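Side-chain contacts in VC0179-like protein (PDB 4XJ6), which probably joins GTP and ATP into a cyclic GMP-AMP dinucleotide, as a bacterial homologue of cyclic GMP-AMP synthase that holds two nucleotides and magnesium: residues M301-N306 against E331-G336; I53-Q58 against E63-K68; E377-R382 against L386-E391. One frame throughout, in Å; residues are numbered along the deposited sequence.

Contact 1 of 3, residues M301-N306 against E331-G336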
ATOM      1  N   MET A 301      -0.592  11.837  -3.548  1.00 18.40           N
ATOM      2  CA  MET A 301      -2.003  11.941  -3.900  1.00 24.26           C
ATOM      3  C   MET A 301      -2.662  13.141  -3.224  1.00 25.40           C
ATOM      4  O   MET A 301      -3.387  13.901  -3.863  1.00 24.68           O
ATOM      5  CB  MET A 301      -2.748  10.660  -3.519  1.00 23.67           C
ATOM      6  CG  MET A 301      -2.352   9.443  -4.340  1.00 25.83           C
ATOM      7  SD  MET A 301      -2.787   7.887  -3.542  1.00 32.42           S
ATOM      8  CE  MET A 301      -4.572   7.894  -3.695  1.00 21.55           C
ATOM      9  N   THR A 302      -2.398  13.308  -1.930  1.00 23.61           N
ATOM     10  CA  THR A 302      -3.005  14.383  -1.151  1.00 26.67           C
ATOM     11  C   THR A 302      -2.531  15.755  -1.616  1.00 20.41           C
ATOM     12  O   THR A 302      -3.301  16.711  -1.645  1.00 26.19           O
ATOM     13  CB  THR A 302      -2.696  14.232   0.350  1.00 26.24           C
ATOM     14  OG1 THR A 302      -3.010  12.898   0.773  1.00 26.50           O
ATOM     15  CG2 THR A 302      -3.507  15.229   1.170  1.00 24.58           C
ATOM     16  N   ALA A 303      -1.257  15.845  -1.977  1.00 19.63           N
ATOM     17  CA  ALA A 303      -0.700  17.101  -2.462  1.00 21.67           C
ATOM     18  C   ALA A 303      -1.319  17.482  -3.802  1.00 25.27           C
ATOM     19  O   ALA A 303      -1.619  18.650  -4.046  1.00 27.32           O
ATOM     20  CB  ALA A 303       0.810  17.005  -2.585  1.00 20.58           C
ATOM     21  N   VAL A 304      -1.521  16.487  -4.661  1.00 26.65           N
ATOM     22  CA  VAL A 304      -2.048  16.719  -6.002  1.00 24.89           C
ATOM     23  C   VAL A 304      -3.499  17.191  -5.961  1.00 25.08           C
ATOM     24  O   VAL A 304      -3.865  18.143  -6.654  1.00 25.36           O
ATOM     25  CB  VAL A 304      -1.940  15.450  -6.874  1.00 25.34           C
ATOM     26  CG1 VAL A 304      -2.792  15.574  -8.133  1.00 19.37           C
ATOM     27  CG2 VAL A 304      -0.481  15.178  -7.232  1.00 23.02           C
ATOM     28  N   VAL A 305      -4.324  16.538  -5.145  1.00 23.91           N
ATOM     29  CA  VAL A 305      -5.726  16.924  -5.053  1.00 27.80           C
ATOM     30  C   VAL A 305      -5.857  18.300  -4.404  1.00 30.66           C
ATOM     31  O   VAL A 305      -6.792  19.036  -4.704  1.00 36.12           O
ATOM     32  CB  VAL A 305      -6.573  15.902  -4.255  1.00 31.51           C
ATOM     33  CG1 VAL A 305      -6.349  14.490  -4.768  1.00 29.79           C
ATOM     34  CG2 VAL A 305      -6.268  15.982  -2.776  1.00 37.67           C
ATOM     35  N   ASN A 306      -4.913  18.646  -3.530  1.00 27.73           N
ATOM     36  CA  ASN A 306      -4.926  19.947  -2.873  1.00 26.35           C
ATOM     37  C   ASN A 306      -4.652  21.046  -3.888  1.00 27.43           C
ATOM     38  O   ASN A 306      -5.263  22.115  -3.850  1.00 27.58           O
ATOM     39  CB  ASN A 306      -3.903  19.996  -1.734  1.00 26.98           C
ATOM     40  CG  ASN A 306      -4.376  19.263  -0.491  1.00 29.09           C
ATOM     41  OD1 ASN A 306      -5.551  18.920  -0.373  1.00 28.41           O
ATOM     42  ND2 ASN A 306      -3.463  19.024   0.445  1.00 28.40           N
ATOM     43  N   GLU A 331       5.898  23.489  -2.991  1.00 34.30           N
ATOM     44  CA  GLU A 331       5.317  24.423  -2.035  1.00 37.54           C
ATOM     45  C   GLU A 331       4.250  23.745  -1.185  1.00 34.03           C
ATOM     46  O   GLU A 331       4.013  24.139  -0.044  1.00 36.99           O
ATOM     47  CB  GLU A 331       4.731  25.636  -2.755  1.00 45.37           C
ATOM     48  CG  GLU A 331       5.768  26.471  -3.488  1.00 58.40           C
ATOM     49  CD  GLU A 331       6.869  26.980  -2.573  1.00 68.79           C
ATOM     50  OE1 GLU A 331       6.580  27.308  -1.402  1.00 72.87           O
ATOM     51  OE2 GLU A 331       8.030  27.047  -3.028  1.00 72.17           O
ATOM     52  N   GLU A 332       3.610  22.726  -1.747  1.00 32.11           N
ATOM     53  CA  GLU A 332       2.643  21.934  -0.998  1.00 32.07           C
ATOM     54  C   GLU A 332       3.316  21.211   0.155  1.00 31.00           C
ATOM     55  O   GLU A 332       2.810  21.206   1.278  1.00 33.53           O
ATOM     56  CB  GLU A 332       1.950  20.924  -1.907  1.00 30.42           C
ATOM     57  CG  GLU A 332       0.866  21.530  -2.756  1.00 32.93           C
ATOM     58  CD  GLU A 332      -0.182  22.239  -1.926  1.00 32.35           C
ATOM     59  OE1 GLU A 332      -0.618  21.670  -0.904  1.00 34.76           O
ATOM     60  OE2 GLU A 332      -0.562  23.368  -2.292  1.00 34.19           O
ATOM     61  N   PHE A 333       4.461  20.601  -0.134  1.00 22.49           N
ATOM     62  CA  PHE A 333       5.218  19.871   0.875  1.00 22.45           C
ATOM     63  C   PHE A 333       5.952  20.823   1.814  1.00 28.39           C
ATOM     64  O   PHE A 333       6.312  20.444   2.927  1.00 32.83           O
ATOM     65  CB  PHE A 333       6.201  18.908   0.205  1.00 21.07           C
ATOM     66  CG  PHE A 333       5.554  17.655  -0.320  1.00 23.42           C
ATOM     67  CD1 PHE A 333       4.787  17.684  -1.469  1.00 23.09           C
ATOM     68  CD2 PHE A 333       5.711  16.447   0.343  1.00 28.39           C
ATOM     69  CE1 PHE A 333       4.186  16.534  -1.948  1.00 24.02           C
ATOM     70  CE2 PHE A 333       5.115  15.294  -0.130  1.00 29.67           C
ATOM     71  CZ  PHE A 333       4.348  15.340  -1.281  1.00 26.52           C
ATOM     72  N   ASN A 334       6.170  22.057   1.366  1.00 30.01           N
ATOM     73  CA  ASN A 334       6.728  23.094   2.227  1.00 31.08           C
ATOM     74  C   ASN A 334       5.679  23.609   3.203  1.00 30.24           C
ATOM     75  O   ASN A 334       5.993  23.988   4.330  1.00 33.46           O
ATOM     76  CB  ASN A 334       7.287  24.250   1.395  1.00 24.89           C
ATOM     77  CG  ASN A 334       8.701  23.989   0.920  1.00 32.08           C
ATOM     78  OD1 ASN A 334       9.480  23.319   1.598  1.00 27.59           O
ATOM     79  ND2 ASN A 334       9.042  24.523  -0.247  1.00 32.78           N
ATOM     80  N   ARG A 335       4.427  23.617   2.757  1.00 24.86           N
ATOM     81  CA  ARG A 335       3.306  23.988   3.611  1.00 32.97           C
ATOM     82  C   ARG A 335       2.993  22.880   4.606  1.00 34.06           C
ATOM     83  O   ARG A 335       2.396  23.119   5.656  1.00 36.15           O
ATOM     84  CB  ARG A 335       2.058  24.282   2.779  1.00 33.97           C
ATOM     85  CG  ARG A 335       2.081  25.606   2.040  1.00 44.42           C
ATOM     86  CD  ARG A 335       0.790  25.801   1.260  1.00 50.39           C
ATOM     87  NE  ARG A 335       0.698  27.130   0.666  1.00 56.75           N
ATOM     88  CZ  ARG A 335      -0.364  27.576   0.002  1.00 60.50           C
ATOM     89  NH1 ARG A 335      -1.426  26.797  -0.152  1.00 63.01           N
ATOM     90  NH2 ARG A 335      -0.365  28.802  -0.506  1.00 60.98           N
ATOM     91  N   GLY A 336       3.400  21.663   4.263  1.00 24.12           N
ATOM     92  CA  GLY A 336       3.047  20.492   5.043  1.00 23.81           C
ATOM     93  C   GLY A 336       1.829  19.833   4.429  1.00 23.26           C
ATOM     94  O   GLY A 336       0.895  20.515   4.008  1.00 23.75           O
TER
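Ala303 meets Phe333 and Glu332 where two helices of the C-terminal domain cross, helix 297-310 and the last turn of helix 318-335; their local axes lie 10.1 Å apart, with 110° between their directions. The apolar part centres on the Ala303 methyl. Ala303 CB comes within 3.5 Å of Phe333 CE1, approaching the ring obliquely, and stands 4.1 Å from Glu332 CB on the same helical turn. The nearest backbone approach is here too, with 6.1 Å between the CA atoms of Ala303 and Glu332. Phe333 is also packed edge-to-face against Phe349, and its side chain lies about 11 Å from a bound 3'-deoxy-GTP. The polar part is looser. The Glu332 chain bends at chi2 (-56°), which brings its carboxylate beside Asn306, the two side chains crossing at a slant with the amide and carboxylate planes 63° apart. The other carboxylate oxygen, Glu332 OE2, forms a salt bridge with Arg310, one turn beyond Asn306 on the same helix. Beside Asn306, Glu332 OE1 makes only van der Waals contact, 3.8 Å from Asn306 CB.

Contact 2 of 3, residues I53-Q58 against E63-K68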
ATOM      1  N   ILE A  53     -10.231 -24.343  20.076  1.00 31.70           N
ATOM      2  CA  ILE A  53     -11.384 -25.124  20.504  1.00 36.72           C
ATOM      3  C   ILE A  53     -10.948 -26.226  21.460  1.00 36.44           C
ATOM      4  O   ILE A  53     -11.469 -26.344  22.567  1.00 36.96           O
ATOM      5  CB  ILE A  53     -12.125 -25.758  19.305  1.00 33.79           C
ATOM      6  CG1 ILE A  53     -12.745 -24.674  18.425  1.00 38.58           C
ATOM      7  CG2 ILE A  53     -13.206 -26.708  19.788  1.00 36.42           C
ATOM      8  CD1 ILE A  53     -13.374 -25.200  17.148  1.00 35.97           C
ATOM      9  N   ASP A  54      -9.972 -27.017  21.021  1.00 36.52           N
ATOM     10  CA  ASP A  54      -9.497 -28.174  21.774  1.00 35.29           C
ATOM     11  C   ASP A  54      -8.953 -27.812  23.155  1.00 40.00           C
ATOM     12  O   ASP A  54      -9.006 -28.632  24.073  1.00 44.72           O
ATOM     13  CB  ASP A  54      -8.419 -28.910  20.976  1.00 33.55           C
ATOM     14  CG  ASP A  54      -8.931 -29.436  19.647  1.00 38.38           C
ATOM     15  OD1 ASP A  54     -10.163 -29.580  19.495  1.00 41.10           O
ATOM     16  OD2 ASP A  54      -8.099 -29.711  18.756  1.00 36.33           O
ATOM     17  N   VAL A  55      -8.427 -26.595  23.293  1.00 35.00           N
ATOM     18  CA  VAL A  55      -7.878 -26.124  24.562  1.00 35.97           C
ATOM     19  C   VAL A  55      -8.900 -26.218  25.688  1.00 39.80           C
ATOM     20  O   VAL A  55      -8.666 -26.887  26.692  1.00 41.37           O
ATOM     21  CB  VAL A  55      -7.377 -24.663  24.458  1.00 34.87           C
ATOM     22  CG1 VAL A  55      -7.223 -24.042  25.841  1.00 36.78           C
ATOM     23  CG2 VAL A  55      -6.061 -24.605  23.707  1.00 28.88           C
ATOM     24  N   ARG A  56     -10.039 -25.555  25.513  1.00 46.05           N
ATOM     25  CA  ARG A  56     -11.069 -25.551  26.542  1.00 53.13           C
ATOM     26  C   ARG A  56     -11.919 -26.813  26.461  1.00 58.06           C
ATOM     27  O   ARG A  56     -12.506 -27.241  27.454  1.00 62.90           O
ATOM     28  CB  ARG A  56     -11.956 -24.308  26.421  1.00 56.13           C
ATOM     29  CG  ARG A  56     -12.764 -24.233  25.134  1.00 58.72           C
ATOM     30  CD  ARG A  56     -14.130 -23.620  25.393  1.00 62.78           C
ATOM     31  NE  ARG A  56     -14.022 -22.319  26.041  1.00 65.08           N
ATOM     32  CZ  ARG A  56     -14.281 -21.163  25.442  1.00 67.69           C
ATOM     33  NH1 ARG A  56     -14.674 -21.143  24.176  1.00 70.04           N
ATOM     34  NH2 ARG A  56     -14.152 -20.026  26.111  1.00 68.50           N
ATOM     35  N   ARG A  57     -11.974 -27.408  25.277  1.00 57.22           N
ATOM     36  CA  ARG A  57     -12.782 -28.601  25.069  1.00 57.42           C
ATOM     37  C   ARG A  57     -12.148 -29.820  25.730  1.00 59.00           C
ATOM     38  O   ARG A  57     -12.819 -30.566  26.442  1.00 64.28           O
ATOM     39  CB  ARG A  57     -12.982 -28.859  23.574  1.00 55.67           C
ATOM     40  CG  ARG A  57     -14.094 -29.840  23.256  1.00 60.72           C
ATOM     41  CD  ARG A  57     -15.419 -29.375  23.839  1.00 67.61           C
ATOM     42  NE  ARG A  57     -15.801 -28.056  23.346  1.00 69.15           N
ATOM     43  CZ  ARG A  57     -16.861 -27.379  23.775  1.00 70.87           C
ATOM     44  NH1 ARG A  57     -17.646 -27.899  24.709  1.00 73.81           N
ATOM     45  NH2 ARG A  57     -17.135 -26.183  23.273  1.00 69.84           N
ATOM     46  N   GLN A  58     -10.853 -30.011  25.505  1.00 54.66           N
ATOM     47  CA  GLN A  58     -10.170 -31.215  25.968  1.00 48.14           C
ATOM     48  C   GLN A  58      -9.218 -30.955  27.136  1.00 47.11           C
ATOM     49  O   GLN A  58      -8.416 -31.822  27.489  1.00 48.77           O
ATOM     50  CB  GLN A  58      -9.409 -31.857  24.806  1.00 44.53           C
ATOM     51  CG  GLN A  58     -10.291 -32.192  23.610  1.00 46.71           C
ATOM     52  CD  GLN A  58      -9.497 -32.639  22.399  1.00 47.76           C
ATOM     53  OE1 GLN A  58      -8.336 -32.268  22.228  1.00 47.24           O
ATOM     54  NE2 GLN A  58     -10.122 -33.445  21.548  1.00 50.75           N
ATOM     55  N   GLU A  63       1.877 -27.881  26.742  1.00 27.81           N
ATOM     56  CA  GLU A  63       2.709 -28.723  25.893  1.00 29.70           C
ATOM     57  C   GLU A  63       1.889 -29.369  24.784  1.00 29.31           C
ATOM     58  O   GLU A  63       2.330 -29.429  23.640  1.00 34.93           O
ATOM     59  CB  GLU A  63       3.413 -29.797  26.729  1.00 29.82           C
ATOM     60  CG  GLU A  63       4.127 -30.876  25.916  1.00 35.75           C
ATOM     61  CD  GLU A  63       5.416 -30.398  25.261  1.00 45.29           C
ATOM     62  OE1 GLU A  63       5.676 -29.175  25.235  1.00 44.99           O
ATOM     63  OE2 GLU A  63       6.178 -31.257  24.768  1.00 51.81           O
ATOM     64  N   SER A  64       0.695 -29.843  25.128  1.00 28.19           N
ATOM     65  CA  SER A  64      -0.200 -30.450  24.148  1.00 29.95           C
ATOM     66  C   SER A  64      -0.614 -29.432  23.087  1.00 27.55           C
ATOM     67  O   SER A  64      -0.806 -29.779  21.922  1.00 26.25           O
ATOM     68  CB  SER A  64      -1.437 -31.035  24.835  1.00 33.35           C
ATOM     69  OG  SER A  64      -1.107 -32.193  25.586  1.00 33.30           O
ATOM     70  N   VAL A  65      -0.736 -28.173  23.501  1.00 27.51           N
ATOM     71  CA  VAL A  65      -1.058 -27.084  22.583  1.00 28.00           C
ATOM     72  C   VAL A  65       0.076 -26.850  21.589  1.00 27.21           C
ATOM     73  O   VAL A  65      -0.156 -26.753  20.383  1.00 24.69           O
ATOM     74  CB  VAL A  65      -1.345 -25.770  23.339  1.00 25.34           C
ATOM     75  CG1 VAL A  65      -1.435 -24.599  22.370  1.00 21.62           C
ATOM     76  CG2 VAL A  65      -2.623 -25.895  24.151  1.00 29.40           C
ATOM     77  N   ARG A  66       1.300 -26.765  22.102  1.00 30.55           N
ATOM     78  CA  ARG A  66       2.469 -26.506  21.269  1.00 36.54           C
ATOM     79  C   ARG A  66       2.692 -27.628  20.260  1.00 33.95           C
ATOM     80  O   ARG A  66       3.045 -27.377  19.105  1.00 30.28           O
ATOM     81  CB  ARG A  66       3.718 -26.334  22.133  1.00 42.82           C
ATOM     82  CG  ARG A  66       4.890 -25.691  21.402  1.00 50.77           C
ATOM     83  CD  ARG A  66       6.159 -25.707  22.248  1.00 57.22           C
ATOM     84  NE  ARG A  66       7.127 -24.716  21.784  1.00 60.15           N
ATOM     85  CZ  ARG A  66       8.084 -24.952  20.891  1.00 61.54           C
ATOM     86  NH1 ARG A  66       8.213 -26.155  20.353  1.00 65.85           N
ATOM     87  NH2 ARG A  66       8.915 -23.981  20.537  1.00 59.78           N
ATOM     88  N   LEU A  67       2.482 -28.864  20.704  1.00 34.36           N
ATOM     89  CA  LEU A  67       2.687 -30.034  19.861  1.00 33.83           C
ATOM     90  C   LEU A  67       1.640 -30.114  18.754  1.00 32.81           C
ATOM     91  O   LEU A  67       1.931 -30.572  17.650  1.00 35.18           O
ATOM     92  CB  LEU A  67       2.665 -31.310  20.706  1.00 37.09           C
ATOM     93  CG  LEU A  67       3.788 -31.449  21.737  1.00 39.44           C
ATOM     94  CD1 LEU A  67       3.593 -32.696  22.585  1.00 37.06           C
ATOM     95  CD2 LEU A  67       5.145 -31.464  21.051  1.00 43.85           C
ATOM     96  N   LYS A  68       0.423 -29.671  19.054  1.00 31.65           N
ATOM     97  CA  LYS A  68      -0.630 -29.592  18.045  1.00 33.34           C
ATOM     98  C   LYS A  68      -0.308 -28.526  17.005  1.00 32.75           C
ATOM     99  O   LYS A  68      -0.486 -28.740  15.804  1.00 32.47           O
ATOM    100  CB  LYS A  68      -1.982 -29.293  18.694  1.00 36.90           C
ATOM    101  CG  LYS A  68      -2.667 -30.506  19.291  1.00 39.64           C
ATOM    102  CD  LYS A  68      -4.000 -30.128  19.917  1.00 43.58           C
ATOM    103  CE  LYS A  68      -4.734 -31.352  20.442  1.00 47.34           C
ATOM    104  NZ  LYS A  68      -5.192 -32.242  19.341  1.00 50.15           N
TER
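Val55 and Val65 hold matching rotamers: in each, CG1 is anti to the backbone N (chi1 162° in Val55, 170° in Val65) and CG2 lies beside that N, so that the two CG2 methyls face one another between the helices. Val55 CG2 and Val65 CG2 touch at 3.7 Å, the two side chains meeting at a slant. This methyl pair is the apolar part of the contact and marks the nearest backbone approach, 7.2 Å between the CA atoms of Val55 and Val65. Both valines are buried, and each has a further helix at its flank: Val55 packs on Arg97 of helix 94-102, Val65 on Ala86 of helix 79-90.

The polar part belongs to Lys68. Its chain runs extended as far as CE and turns only at the last bond (chi4 -68°), reaching across to the carboxylate of Asp54 at about a right angle. The salt bridge is a long one, with Asp54 OD2 3.9 Å from Lys68 NZ, so the attraction is probably mostly a matter of charge, without a directed bond. Lys68 CE also passes 4.1 Å from Gln58 OE1, so the methylene faces both the acid and the amide. Leu60, in the intervening loop, touches the side chains of both Asp54 and Lys68, and Val51 of helix 24-57 packs against Val65 and Lys68.

Only four residues separate the two segments. The end of the long helix 24-57 and the short helix 62-69 are thus joined by a tight connection, and the arrangement is that of a helical hairpin in which a valine pair and a long salt bridge meet across the two helices.

Contact 3 of 3, residues E377-R382 against L386-E391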
ATOM      1  N   GLU A 377       9.633  20.626 -23.268  1.00 33.24           N
ATOM      2  CA  GLU A 377       8.707  21.446 -24.035  1.00 32.41           C
ATOM      3  C   GLU A 377       9.425  22.357 -25.031  1.00 35.77           C
ATOM      4  O   GLU A 377       8.930  22.609 -26.131  1.00 29.43           O
ATOM      5  CB  GLU A 377       7.855  22.273 -23.068  1.00 33.90           C
ATOM      6  CG  GLU A 377       7.052  23.382 -23.706  1.00 38.60           C
ATOM      7  CD  GLU A 377       6.184  24.110 -22.699  1.00 43.28           C
ATOM      8  OE1 GLU A 377       5.435  23.438 -21.957  1.00 38.69           O
ATOM      9  OE2 GLU A 377       6.255  25.355 -22.647  1.00 49.56           O
ATOM     10  N   GLN A 378      10.604  22.830 -24.644  1.00 28.99           N
ATOM     11  CA  GLN A 378      11.349  23.787 -25.452  1.00 31.50           C
ATOM     12  C   GLN A 378      12.561  23.160 -26.139  1.00 31.54           C
ATOM     13  O   GLN A 378      13.402  23.869 -26.690  1.00 43.80           O
ATOM     14  CB  GLN A 378      11.786  24.969 -24.586  1.00 35.30           C
ATOM     15  CG  GLN A 378      10.631  25.851 -24.137  1.00 44.58           C
ATOM     16  CD  GLN A 378      10.982  26.706 -22.938  1.00 53.92           C
ATOM     17  OE1 GLN A 378      11.261  26.192 -21.856  1.00 60.93           O
ATOM     18  NE2 GLN A 378      10.970  28.021 -23.123  1.00 55.87           N
ATOM     19  N   SER A 379      12.646  21.833 -26.103  1.00 30.39           N
ATOM     20  CA  SER A 379      13.687  21.115 -26.830  1.00 36.29           C
ATOM     21  C   SER A 379      13.562  21.387 -28.324  1.00 42.29           C
ATOM     22  O   SER A 379      12.457  21.449 -28.863  1.00 42.73           O
ATOM     23  CB  SER A 379      13.609  19.612 -26.561  1.00 33.52           C
ATOM     24  OG  SER A 379      13.885  19.319 -25.203  1.00 34.67           O
ATOM     25  N   GLU A 380      14.700  21.545 -28.991  1.00 47.77           N
ATOM     26  CA  GLU A 380      14.711  21.916 -30.400  1.00 58.33           C
ATOM     27  C   GLU A 380      14.239  20.774 -31.298  1.00 59.13           C
ATOM     28  O   GLU A 380      13.553  21.006 -32.292  1.00 62.65           O
ATOM     29  CB  GLU A 380      16.111  22.370 -30.814  1.00 65.07           C
ATOM     30  CG  GLU A 380      16.135  23.707 -31.536  1.00 73.37           C
ATOM     31  CD  GLU A 380      17.416  24.476 -31.277  1.00 79.66           C
ATOM     32  OE1 GLU A 380      18.453  24.126 -31.878  1.00 81.97           O
ATOM     33  OE2 GLU A 380      17.386  25.423 -30.463  1.00 81.22           O
ATOM     34  N   SER A 381      14.605  19.546 -30.946  1.00 54.62           N
ATOM     35  CA  SER A 381      14.198  18.387 -31.733  1.00 48.41           C
ATOM     36  C   SER A 381      13.198  17.524 -30.973  1.00 45.95           C
ATOM     37  O   SER A 381      13.072  17.623 -29.753  1.00 41.16           O
ATOM     38  CB  SER A 381      15.413  17.546 -32.133  1.00 45.81           C
ATOM     39  OG  SER A 381      15.603  16.464 -31.241  1.00 45.10           O
ATOM     40  N   ARG A 382      12.497  16.673 -31.713  1.00 45.06           N
ATOM     41  CA  ARG A 382      11.459  15.817 -31.154  1.00 41.29           C
ATOM     42  C   ARG A 382      12.038  14.675 -30.322  1.00 38.25           C
ATOM     43  O   ARG A 382      11.492  14.322 -29.275  1.00 34.56           O
ATOM     44  CB  ARG A 382      10.589  15.263 -32.282  1.00 43.96           C
ATOM     45  CG  ARG A 382       9.525  14.283 -31.845  1.00 43.11           C
ATOM     46  CD  ARG A 382       8.249  14.477 -32.651  1.00 46.75           C
ATOM     47  NE  ARG A 382       8.507  14.985 -33.995  1.00 51.72           N
ATOM     48  CZ  ARG A 382       7.564  15.170 -34.916  1.00 55.99           C
ATOM     49  NH1 ARG A 382       6.296  14.882 -34.642  1.00 57.10           N
ATOM     50  NH2 ARG A 382       7.888  15.639 -36.114  1.00 57.98           N
ATOM     51  N   LEU A 386      11.750  13.901 -26.031  1.00 32.99           N
ATOM     52  CA  LEU A 386      11.425  12.614 -25.425  1.00 29.35           C
ATOM     53  C   LEU A 386      12.453  12.219 -24.377  1.00 26.64           C
ATOM     54  O   LEU A 386      12.096  11.873 -23.252  1.00 23.97           O
ATOM     55  CB  LEU A 386      11.328  11.525 -26.492  1.00 26.91           C
ATOM     56  CG  LEU A 386      11.171  10.100 -25.962  1.00 28.18           C
ATOM     57  CD1 LEU A 386       9.868   9.951 -25.185  1.00 29.28           C
ATOM     58  CD2 LEU A 386      11.245   9.092 -27.096  1.00 31.71           C
ATOM     59  N   ARG A 387      13.729  12.273 -24.753  1.00 26.32           N
ATOM     60  CA  ARG A 387      14.821  11.959 -23.836  1.00 32.04           C
ATOM     61  C   ARG A 387      14.816  12.861 -22.606  1.00 30.78           C
ATOM     62  O   ARG A 387      15.233  12.452 -21.522  1.00 28.33           O
ATOM     63  CB  ARG A 387      16.172  12.080 -24.543  1.00 35.50           C
ATOM     64  CG  ARG A 387      16.458  11.000 -25.572  1.00 44.84           C
ATOM     65  CD  ARG A 387      17.933  10.999 -25.941  1.00 52.68           C
ATOM     66  NE  ARG A 387      18.402  12.343 -26.268  1.00 58.96           N
ATOM     67  CZ  ARG A 387      18.441  12.839 -27.500  1.00 63.96           C
ATOM     68  NH1 ARG A 387      18.045  12.098 -28.527  1.00 64.93           N
ATOM     69  NH2 ARG A 387      18.880  14.073 -27.708  1.00 64.98           N
ATOM     70  N   LYS A 388      14.347  14.092 -22.779  1.00 29.37           N
ATOM     71  CA  LYS A 388      14.362  15.061 -21.693  1.00 31.29           C
ATOM     72  C   LYS A 388      13.250  14.785 -20.686  1.00 29.92           C
ATOM     73  O   LYS A 388      13.496  14.723 -19.483  1.00 28.31           O
ATOM     74  CB  LYS A 388      14.232  16.479 -22.239  1.00 32.97           C
ATOM     75  CG  LYS A 388      14.728  17.535 -21.274  1.00 35.17           C
ATOM     76  CD  LYS A 388      16.195  17.300 -20.960  1.00 33.16           C
ATOM     77  CE  LYS A 388      16.624  18.027 -19.700  1.00 36.85           C
ATOM     78  NZ  LYS A 388      18.087  17.907 -19.447  1.00 39.00           N
ATOM     79  N   ILE A 389      12.026  14.617 -21.179  1.00 26.86           N
ATOM     80  CA  ILE A 389      10.882  14.364 -20.306  1.00 27.53           C
ATOM     81  C   ILE A 389      10.976  12.970 -19.685  1.00 29.20           C
ATOM     82  O   ILE A 389      10.382  12.702 -18.640  1.00 30.15           O
ATOM     83  CB  ILE A 389       9.548  14.513 -21.069  1.00 26.35           C
ATOM     84  CG1 ILE A 389       8.367  14.543 -20.096  1.00 24.73           C
ATOM     85  CG2 ILE A 389       9.391  13.399 -22.091  1.00 21.96           C
ATOM     86  CD1 ILE A 389       7.065  14.981 -20.720  1.00 20.74           C
ATOM     87  N   ASN A 390      11.736  12.087 -20.329  1.00 21.85           N
ATOM     88  CA  ASN A 390      11.967  10.746 -19.803  1.00 27.81           C
ATOM     89  C   ASN A 390      13.008  10.745 -18.692  1.00 28.73           C
ATOM     90  O   ASN A 390      13.283   9.708 -18.091  1.00 26.02           O
ATOM     91  CB  ASN A 390      12.393   9.793 -20.921  1.00 26.66           C
ATOM     92  CG  ASN A 390      11.213   9.215 -21.676  1.00 26.28           C
ATOM     93  OD1 ASN A 390      10.060   9.544 -21.395  1.00 26.17           O
ATOM     94  ND2 ASN A 390      11.495   8.350 -22.644  1.00 23.94           N
ATOM     95  N   GLU A 391      13.596  11.905 -18.424  1.00 21.93           N
ATOM     96  CA  GLU A 391      14.465  12.043 -17.264  1.00 30.15           C
ATOM     97  C   GLU A 391      13.604  12.170 -16.017  1.00 29.14           C
ATOM     98  O   GLU A 391      14.057  11.917 -14.903  1.00 31.24           O
ATOM     99  CB  GLU A 391      15.389  13.251 -17.402  1.00 31.58           C
ATOM    100  CG  GLU A 391      16.415  13.121 -18.513  1.00 36.63           C
ATOM    101  CD  GLU A 391      17.272  14.360 -18.660  1.00 38.79           C
ATOM    102  OE1 GLU A 391      17.428  15.093 -17.663  1.00 37.23           O
ATOM    103  OE2 GLU A 391      17.782  14.605 -19.774  1.00 45.04           O
TER
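Ser379 OG, which touches helix 382-393 across this contact, is held by the end of helix 357-377: it hydrogen-bonds to the carbonyl O of Ala375 and, weakly, to that of Ala376. The hydroxyl lies beside the backbone N of Ser379 (chi1 -65°), turned back toward the helix the chain has just left. The same atom also rests on an aliphatic carbon, with Ser379 OG 4.1 Å from Lys388 CB. Ser379 is buried, and its main-chain O accepts a bond from Trp3 NE1, so the loop is tied to the N-terminal residues as well.

Lys388 starts toward the loop at CB, but the bend at chi2 (60°) takes the rest of its chain away. Its ammonium group ends one turn along its own helix in a salt bridge with Glu391, where Lys388 NZ is 3.3 Å from Glu391 OE2; both hydrogen bonds to that carboxylate are weak.

The hydrogen bond that joins the segments is a helical main-chain one, from Leu386 N to Arg382 O, rather long at 3.3 Å with an N-H...O angle of 153°. Leu386 CB packs 3.9 Å from the same Arg382 O, while the leucine side chain also meets Ala400 and Ile403 and Tyr8 of helix 6-10. Arg382 leaves the backbone away from the other segment, and its NH1 bonds to the carbonyl O of Ile403.

Ser381 stands at the N-cap, and its OG accepts a hydrogen bond from Glu384 N. Together these features make a helix-loop-helix connection between helices 357-377 and 382-393, the second opened by a serine N-cap.

Along the chain contact 2 comes first, then contact 1, then contact 3, each complete before the next begins. Contact 2 lies at one end of the elongated molecule, where helices 24-57 and 62-69 meet, and its centre is 53 Å from that of contact 1 and 68 Å from that of contact 3. Contacts 1 and 3 both belong to the C-terminal domain, their centres 27 Å apart and their nearest atoms about 15 Å apart. Contact 1 is nearest the bound nucleotide, contact 3 further out near the chain termini. The three therefore join helices locally, contact 2 and the other two on opposite sides of the chain's centre, without touching one another.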